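Local coordinates for lytic polysaccharide monooxygenase (PDB 4QI8), which probably uses a copper ion and a reducing agent to break the glycosidic bonds of cellulose oxidatively, as a secreted AA9 family enzyme, at residues 100-105 against 125-130; 60-65 against 136-141. One frame throughout, in Å; residues are numbered along the deposited sequence. Where two conformers were deposited one is given.

Interaction 1: 100-105 against 125-130; sequences FKIYHE and VKIPSC
The side chain of I102 overlaps V125 with one branch and the ring of P128 with the other. Its longer branch ends against V125, with I102 CD1 3.8 Å from V125 CG1, and the same methyl lies 3.8 Å from the backbone K126 O. The other branch meets a ring: I102 CG2 rests 3.9 Å from P128 CG, with P128 CD hardly farther off. Both V125 and P128 are crossed at about a right angle. With CG1 set between the backbone N and the carbonyl carbon (chi1 62°), CG2 falls beside the N, and the branches divide between V125 at the end of the strand and P128 in the loop that follows. Beyond P128 that loop is fixed by the disulfide of C130 with C214.

The polar backbone is joined through a water rather than directly. That water donates to I102 O at 2.8 Å and to K126 O at 2.7 Å, serving two carbonyls that cannot donate to each other. I102 and Y103 both face F78 in a classic beta bulge. The contact thus ties strand 99-104, paired with strand 76-82, whose F78 also packs against V125, to the end of strand 122-126 in the opposing sheet.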
ATOM      1  N   PHE A 100      -7.249  -3.608  -5.818  1.00  7.00           N
ATOM      2  CA  PHE A 100      -7.720  -4.638  -4.899  1.00  7.08           C
ATOM      3  C   PHE A 100      -6.656  -4.891  -3.850  1.00  6.66           C
ATOM      4  O   PHE A 100      -5.454  -4.812  -4.115  1.00  7.17           O
ATOM      5  CB  PHE A 100      -8.157  -5.936  -5.612  1.00  7.52           C
ATOM      6  CG  PHE A 100      -7.100  -6.597  -6.462  1.00  8.07           C
ATOM      7  CD1 PHE A 100      -6.856  -6.168  -7.753  1.00  8.51           C
ATOM      8  CD2 PHE A 100      -6.385  -7.681  -5.980  1.00  8.19           C
ATOM      9  CE1 PHE A 100      -5.906  -6.787  -8.540  1.00 10.32           C
ATOM     10  CE2 PHE A 100      -5.447  -8.317  -6.770  1.00  9.72           C
ATOM     11  CZ  PHE A 100      -5.209  -7.872  -8.054  1.00  9.16           C
ATOM     12  N   LYS A 101      -7.128  -5.156  -2.639  1.00  7.26           N
ATOM     13  CA  LYS A 101      -6.267  -5.351  -1.493  1.00  7.00           C
ATOM     14  C   LYS A 101      -5.750  -6.772  -1.473  1.00  8.17           C
ATOM     15  O   LYS A 101      -6.527  -7.714  -1.608  1.00  9.29           O
ATOM     16  CB  LYS A 101      -7.054  -5.069  -0.220  1.00  7.99           C
ATOM     17  CG  LYS A 101      -6.243  -5.177   1.058  1.00  7.80           C
ATOM     18  CD  LYS A 101      -7.108  -4.998   2.299  1.00  8.64           C
ATOM     19  CE  LYS A 101      -7.491  -3.554   2.531  1.00  7.75           C
ATOM     20  NZ  LYS A 101      -8.516  -3.452   3.608  1.00  8.17           N
ATOM     21  N   ILE A 102      -4.443  -6.926  -1.283  1.00  7.58           N
ATOM     22  CA  ILE A 102      -3.845  -8.250  -1.156  1.00  7.83           C
ATOM     23  C   ILE A 102      -3.281  -8.541   0.235  1.00  8.20           C
ATOM     24  O   ILE A 102      -2.898  -9.674   0.508  1.00  8.94           O
ATOM     25  CB  ILE A 102      -2.784  -8.545  -2.242  1.00  8.10           C
ATOM     26  CG1 ILE A 102      -1.608  -7.568  -2.165  1.00  8.25           C
ATOM     27  CG2 ILE A 102      -3.437  -8.519  -3.614  1.00  9.82           C
ATOM     28  CD1 ILE A 102      -0.457  -7.971  -3.059  1.00  9.97           C
ATOM     29  N   TYR A 103      -3.259  -7.549   1.116  1.00  8.17           N
ATOM     30  CA  TYR A 103      -2.801  -7.744   2.480  1.00  8.04           C
ATOM     31  C   TYR A 103      -3.276  -6.585   3.335  1.00  7.16           C
ATOM     32  O   TYR A 103      -3.207  -5.432   2.908  1.00  7.29           O
ATOM     33  CB  TYR A 103      -1.263  -7.806   2.541  1.00  9.30           C
ATOM     34  CG  TYR A 103      -0.724  -7.812   3.960  1.00  9.07           C
ATOM     35  CD1 TYR A 103      -0.411  -6.630   4.616  1.00  8.88           C
ATOM     36  CD2 TYR A 103      -0.543  -9.004   4.652  1.00 10.63           C
ATOM     37  CE1 TYR A 103       0.054  -6.636   5.914  1.00  8.41           C
ATOM     38  CE2 TYR A 103      -0.073  -9.021   5.958  1.00 11.67           C
ATOM     39  CZ  TYR A 103       0.230  -7.836   6.582  1.00 10.21           C
ATOM     40  OH  TYR A 103       0.697  -7.843   7.881  1.00 11.93           O
ATOM     41  N   HIS A 104      -3.709  -6.883   4.554  1.00  8.20           N
ATOM     42  CA  HIS A 104      -3.774  -5.866   5.588  1.00  7.41           C
ATOM     43  C   HIS A 104      -3.395  -6.447   6.936  1.00  8.43           C
ATOM     44  O   HIS A 104      -3.597  -7.631   7.208  1.00  9.87           O
ATOM     45  CB  HIS A 104      -5.108  -5.094   5.602  1.00  8.05           C
ATOM     46  CG  HIS A 104      -6.333  -5.886   5.955  1.00  8.24           C
ATOM     47  ND1 HIS A 104      -7.580  -5.403   5.644  1.00  9.08           N
ATOM     48  CD2 HIS A 104      -6.534  -7.053   6.620  1.00  9.52           C
ATOM     49  CE1 HIS A 104      -8.500  -6.241   6.082  1.00  9.75           C
ATOM     50  NE2 HIS A 104      -7.894  -7.256   6.674  1.00 10.90           N
ATOM     51  N   GLU A 105      -2.830  -5.587   7.767  1.00  8.17           N
ATOM     52  CA  GLU A 105      -2.304  -5.985   9.064  1.00  7.89           C
ATOM     53  C   GLU A 105      -3.344  -5.842  10.164  1.00  8.07           C
ATOM     54  O   GLU A 105      -3.984  -4.803  10.291  1.00  8.81           O
ATOM     55  CB  GLU A 105      -1.107  -5.094   9.388  1.00  7.65           C
ATOM     56  CG  GLU A 105      -0.428  -5.408  10.705  1.00  8.77           C
ATOM     57  CD  GLU A 105       0.784  -4.526  10.971  1.00  8.67           C
ATOM     58  OE1 GLU A 105       1.256  -3.834  10.034  1.00  8.59           O
ATOM     59  OE2 GLU A 105       1.265  -4.537  12.129  1.00  9.73           O
ATOM     60  N   VAL A 125       5.688  -9.323   0.617  1.00 12.42           N
ATOM     61  CA  VAL A 125       4.408  -9.118  -0.035  1.00 13.40           C
ATOM     62  C   VAL A 125       4.148 -10.319  -0.919  1.00 14.30           C
ATOM     63  O   VAL A 125       4.858 -10.545  -1.895  1.00 14.01           O
ATOM     64  CB  VAL A 125       4.396  -7.834  -0.900  1.00 12.93           C
ATOM     65  CG1 VAL A 125       3.042  -7.640  -1.531  1.00 14.37           C
ATOM     66  CG2 VAL A 125       4.773  -6.604  -0.083  1.00 12.96           C
ATOM     67  N   LYS A 126       3.149 -11.110  -0.555  1.00 13.11           N
ATOM     68  CA  LYS A 126       2.811 -12.290  -1.333  1.00 14.50           C
ATOM     69  C   LYS A 126       1.871 -11.925  -2.479  1.00 14.13           C
ATOM     70  O   LYS A 126       0.755 -11.442  -2.267  1.00 14.50           O
ATOM     71  CB  LYS A 126       2.199 -13.388  -0.456  1.00 19.28           C
ATOM     72  CG  LYS A 126       1.921 -14.714  -1.202  1.00 27.11           C
ATOM     73  CD  LYS A 126       3.135 -15.262  -1.997  1.00 30.99           C
ATOM     74  CE  LYS A 126       3.865 -16.395  -1.280  1.00 32.05           C
ATOM     75  NZ  LYS A 126       5.117 -16.805  -2.001  1.00 31.14           N
ATOM     76  N   ILE A 127       2.344 -12.147  -3.696  0.91 12.80           N
ATOM     77  CA  ILE A 127       1.568 -11.871  -4.896  0.91 13.05           C
ATOM     78  C   ILE A 127       0.669 -13.079  -5.187  0.91 13.91           C
ATOM     79  O   ILE A 127       1.167 -14.195  -5.317  0.91 14.18           O
ATOM     80  CB  ILE A 127       2.506 -11.636  -6.100  0.91 12.94           C
ATOM     81  CG1 ILE A 127       3.502 -10.498  -5.814  0.91 13.54           C
ATOM     82  CG2 ILE A 127       1.709 -11.350  -7.364  0.91 14.01           C
ATOM     83  CD1 ILE A 127       2.877  -9.114  -5.581  0.91 14.65           C
ATOM     84  N   PRO A 128      -0.656 -12.874  -5.281  1.00 13.50           N
ATOM     85  CA  PRO A 128      -1.555 -14.008  -5.542  1.00 14.09           C
ATOM     86  C   PRO A 128      -1.185 -14.800  -6.793  1.00 14.07           C
ATOM     87  O   PRO A 128      -0.788 -14.224  -7.801  1.00 14.28           O
ATOM     88  CB  PRO A 128      -2.913 -13.337  -5.729  1.00 14.10           C
ATOM     89  CG  PRO A 128      -2.815 -12.093  -4.912  1.00 14.92           C
ATOM     90  CD  PRO A 128      -1.413 -11.621  -5.087  1.00 13.38           C
ATOM     91  N   SER A 129      -1.318 -16.122  -6.721  1.00 14.84           N
ATOM     92  CA  SER A 129      -0.935 -16.991  -7.830  1.00 15.40           C
ATOM     93  C   SER A 129      -1.903 -16.904  -8.995  1.00 14.77           C
ATOM     94  O   SER A 129      -1.537 -17.173 -10.144  1.00 17.09           O
ATOM     95  CB  SER A 129      -0.865 -18.449  -7.358  1.00 16.58           C
ATOM     96  OG  SER A 129      -2.140 -18.928  -6.952  1.00 18.69           O
ATOM     97  N   CYS A 130      -3.146 -16.550  -8.695  1.00 14.23           N
ATOM     98  CA  CYS A 130      -4.234 -16.780  -9.631  1.00 14.89           C
ATOM     99  C   CYS A 130      -4.586 -15.581 -10.503  1.00 14.73           C
ATOM    100  O   CYS A 130      -5.394 -15.710 -11.423  1.00 16.15           O
ATOM    101  CB  CYS A 130      -5.482 -17.254  -8.876  1.00 16.14           C
ATOM    102  SG  CYS A 130      -6.086 -16.072  -7.624  1.00 19.75           S
TER
HETATM  103  O   HOH W   1      -0.262 -10.535   0.094  1.00 21.67           O

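Interaction 2: 60-65 against 136-141; sequences TTITYG and YLLRAE
The ring of Y64 takes the methyl group of A140 over one face and L138 at its edge. A140 CB stands 3.7 Å from the ring centroid and only 12° off the normal, a CH-pi contact made almost over the middle of the ring. At the edge, near the ring plane, L138 CD2 comes 3.7 Å from Y64 CD2, and the leucine and the tyrosine run alongside one another, pointing opposite ways. The tyrosine is thereby held on a face and along a rim by residues two apart on the same strand. Its chi1 of -140°, well away from a staggered value, goes with this placement of the ring across A140. The hydroxyl is satisfied by S159 of strand 155-166, to which Y64 OH is hydrogen-bonded; L138 O, at 3.7 Å from Y64 OH, is a neighbour and not a bonded partner.

Such packing is what closes a beta-sandwich, the core fold of the AA9 enzymes: strands 61-67 and 134-144 belong to different sheets, and the short segments run 9.4 Å apart at an angle of 47°, too far for backbone pairing, so the layers meet mainly through side chains. I62, Y64, L138 and A140 all point into the interface, and all are buried.

Farther along, I62 and L138 reach toward each other tip to tip, I62 CD1 lying 4.0 Å from L138 CD2. That leucine methyl therefore serves both the isoleucine and the tyrosine edge. L138 has CG anti to the backbone N, extending its branches toward strand 61-67. Other strands finish the layer, V7 and F4 of strand 3-8 against I62 and Y64, and F78 of strand 76-82 against A140.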
ATOM      1  N   THR A  60       4.648 -15.658  -5.964  1.00 17.20           N
ATOM      2  CA  THR A  60       5.879 -15.504  -5.194  1.00 17.19           C
ATOM      3  C   THR A  60       5.775 -14.321  -4.237  1.00 15.04           C
ATOM      4  O   THR A  60       4.810 -13.553  -4.272  1.00 15.16           O
ATOM      5  CB  THR A  60       7.110 -15.317  -6.103  1.00 18.73           C
ATOM      6  OG1 THR A  60       7.032 -14.058  -6.778  1.00 19.65           O
ATOM      7  CG2 THR A  60       7.209 -16.441  -7.131  1.00 18.41           C
ATOM      8  N   THR A  61       6.779 -14.214  -3.376  1.00 16.11           N
ATOM      9  CA  THR A  61       6.850 -13.175  -2.369  1.00 16.18           C
ATOM     10  C   THR A  61       8.007 -12.259  -2.685  1.00 16.38           C
ATOM     11  O   THR A  61       9.144 -12.709  -2.816  1.00 18.72           O
ATOM     12  CB  THR A  61       7.106 -13.772  -0.987  1.00 17.89           C
ATOM     13  OG1 THR A  61       6.003 -14.599  -0.617  1.00 19.65           O
ATOM     14  CG2 THR A  61       7.275 -12.683   0.060  1.00 17.29           C
ATOM     15  N   ILE A  62       7.717 -10.969  -2.776  1.00 15.48           N
ATOM     16  CA  ILE A  62       8.751  -9.969  -2.988  1.00 13.28           C
ATOM     17  C   ILE A  62       8.869  -9.135  -1.726  1.00 12.80           C
ATOM     18  O   ILE A  62       8.210  -9.412  -0.725  1.00 14.50           O
ATOM     19  CB  ILE A  62       8.448  -9.113  -4.218  1.00 13.10           C
ATOM     20  CG1 ILE A  62       7.130  -8.354  -4.052  1.00 12.92           C
ATOM     21  CG2 ILE A  62       8.384 -10.003  -5.451  1.00 15.08           C
ATOM     22  CD1 ILE A  62       6.789  -7.444  -5.217  1.00 16.03           C
ATOM     23  N   THR A  63       9.722  -8.129  -1.758  1.00 13.69           N
ATOM     24  CA  THR A  63       9.990  -7.372  -0.548  1.00 12.88           C
ATOM     25  C   THR A  63       9.820  -5.888  -0.840  1.00 10.11           C
ATOM     26  O   THR A  63      10.375  -5.395  -1.811  1.00 11.81           O
ATOM     27  CB  THR A  63      11.416  -7.666  -0.023  1.00 13.90           C
ATOM     28  OG1 THR A  63      11.565  -9.067   0.240  1.00 15.34           O
ATOM     29  CG2 THR A  63      11.688  -6.897   1.250  1.00 14.40           C
ATOM     30  N   TYR A  64       9.037  -5.202  -0.006  1.00  9.54           N
ATOM     31  CA  TYR A  64       8.874  -3.752  -0.090  1.00  8.13           C
ATOM     32  C   TYR A  64       9.640  -3.139   1.076  1.00  7.19           C
ATOM     33  O   TYR A  64       9.399  -3.490   2.231  1.00  8.82           O
ATOM     34  CB  TYR A  64       7.387  -3.359  -0.037  1.00  7.57           C
ATOM     35  CG  TYR A  64       6.999  -2.238  -0.974  1.00  7.29           C
ATOM     36  CD1 TYR A  64       7.596  -0.990  -0.881  1.00  6.44           C
ATOM     37  CD2 TYR A  64       6.025  -2.416  -1.949  1.00  8.01           C
ATOM     38  CE1 TYR A  64       7.236   0.044  -1.751  1.00  6.03           C
ATOM     39  CE2 TYR A  64       5.668  -1.391  -2.810  1.00  6.59           C
ATOM     40  CZ  TYR A  64       6.265  -0.161  -2.705  1.00  5.91           C
ATOM     41  OH  TYR A  64       5.874   0.845  -3.558  1.00  6.56           O
ATOM     42  N   GLY A  65      10.567  -2.246   0.759  1.00  7.37           N
ATOM     43  CA  GLY A  65      11.413  -1.636   1.761  1.00  7.27           C
ATOM     44  C   GLY A  65      10.899  -0.300   2.259  1.00  6.10           C
ATOM     45  O   GLY A  65      10.274   0.453   1.504  1.00  6.60           O
ATOM     46  N   TYR A 136       1.372  -4.155 -13.511  1.00  8.68           N
ATOM     47  CA  TYR A 136       0.622  -3.800 -12.312  1.00  7.65           C
ATOM     48  C   TYR A 136       1.307  -2.685 -11.537  1.00  7.10           C
ATOM     49  O   TYR A 136       2.542  -2.580 -11.537  1.00  7.56           O
ATOM     50  CB  TYR A 136       0.539  -4.981 -11.343  1.00  8.51           C
ATOM     51  CG  TYR A 136      -0.457  -6.071 -11.671  1.00  8.41           C
ATOM     52  CD1 TYR A 136      -0.180  -7.034 -12.640  1.00  8.88           C
ATOM     53  CD2 TYR A 136      -1.655  -6.163 -10.981  1.00  8.24           C
ATOM     54  CE1 TYR A 136      -1.081  -8.045 -12.921  1.00  9.61           C
ATOM     55  CE2 TYR A 136      -2.562  -7.172 -11.248  1.00  8.76           C
ATOM     56  CZ  TYR A 136      -2.265  -8.115 -12.207  1.00  8.67           C
ATOM     57  OH  TYR A 136      -3.199  -9.101 -12.447  1.00 10.07           O
ATOM     58  N   LEU A 137       0.501  -1.888 -10.836  1.00  6.71           N
ATOM     59  CA  LEU A 137       1.001  -1.080  -9.745  1.00  6.00           C
ATOM     60  C   LEU A 137       0.773  -1.820  -8.437  1.00  6.53           C
ATOM     61  O   LEU A 137      -0.291  -2.420  -8.231  1.00  6.68           O
ATOM     62  CB  LEU A 137       0.280   0.263  -9.692  1.00  6.60           C
ATOM     63  CG  LEU A 137       0.456   1.126 -10.941  1.00  8.14           C
ATOM     64  CD1 LEU A 137      -0.407   2.381 -10.854  1.00  8.60           C
ATOM     65  CD2 LEU A 137       1.907   1.508 -11.120  1.00 10.95           C
ATOM     66  N   LEU A 138       1.772  -1.744  -7.555  1.00  5.93           N
ATOM     67  CA  LEU A 138       1.680  -2.260  -6.198  1.00  6.02           C
ATOM     68  C   LEU A 138       1.775  -1.080  -5.250  1.00  5.76           C
ATOM     69  O   LEU A 138       2.816  -0.429  -5.169  1.00  5.94           O
ATOM     70  CB  LEU A 138       2.796  -3.260  -5.920  1.00  6.01           C
ATOM     71  CG  LEU A 138       2.908  -3.766  -4.477  1.00  7.01           C
ATOM     72  CD1 LEU A 138       1.683  -4.540  -4.010  1.00  7.57           C
ATOM     73  CD2 LEU A 138       4.153  -4.610  -4.343  1.00  7.64           C
ATOM     74  N   ARG A 139       0.664  -0.776  -4.588  1.00  5.62           N
ATOM     75  CA  ARG A 139       0.587   0.333  -3.650  1.00  5.58           C
ATOM     76  C   ARG A 139       0.886  -0.169  -2.244  1.00  6.39           C
ATOM     77  O   ARG A 139       0.241  -1.098  -1.759  1.00  6.55           O
ATOM     78  CB  ARG A 139      -0.808   0.969  -3.706  1.00  5.54           C
ATOM     79  CG  ARG A 139      -1.068   2.069  -2.696  1.00  5.76           C
ATOM     80  CD  ARG A 139      -2.474   2.620  -2.880  1.00  6.20           C
ATOM     81  NE  ARG A 139      -2.793   3.674  -1.920  1.00  5.96           N
ATOM     82  CZ  ARG A 139      -3.205   3.457  -0.680  1.00  5.61           C
ATOM     83  NH1 ARG A 139      -3.391   2.213  -0.250  1.00  5.83           N
ATOM     84  NH2 ARG A 139      -3.445   4.480   0.127  1.00  5.95           N
ATOM     85  N   ALA A 140       1.856   0.480  -1.600  1.00  5.80           N
ATOM     86  CA  ALA A 140       2.216   0.248  -0.205  1.00  5.86           C
ATOM     87  C   ALA A 140       1.674   1.389   0.625  1.00  5.57           C
ATOM     88  O   ALA A 140       1.829   2.547   0.245  1.00  5.57           O
ATOM     89  CB  ALA A 140       3.724   0.213  -0.063  1.00  7.45           C
ATOM     90  N   GLU A 141       1.080   1.068   1.769  1.00  5.75           N
ATOM     91  CA  GLU A 141       0.763   2.092   2.744  1.00  5.36           C
ATOM     92  C   GLU A 141       0.986   1.595   4.154  1.00  5.08           C
ATOM     93  O   GLU A 141       0.717   0.438   4.479  1.00  6.08           O
ATOM     94  CB  GLU A 141      -0.661   2.636   2.606  1.00  8.46           C
ATOM     95  CG  GLU A 141      -1.750   1.754   3.189  1.00  8.09           C
ATOM     96  CD  GLU A 141      -3.159   2.251   2.900  1.00  6.78           C
ATOM     97  OE1 GLU A 141      -4.036   1.377   2.719  1.00  8.19           O
ATOM     98  OE2 GLU A 141      -3.383   3.482   2.791  1.00  7.90           O
TER

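Interactions 1 and 2 are two places where the same pair of sheets meets, their centres about 9 Å apart. They join through strand pairing: V125 N lies 2.9 Å from I62 O and I127 N 2.9 Å from T60 O, both probable hydrogen bonds, so residues 60-65 and 125-130 are neighbours in one sheet. F78 of strand 76-82 links them on the other side, touching V125 and A140 while pairing with I102 and Y103. Both segments of interaction 1 fall between residues 65 and 136, within the span that interaction 2 brings together. The latter is nearer the copper site: the side chain of A140 is about 8 Å from that of Y157, a residue of that site, whereas interaction 1 lies away from it.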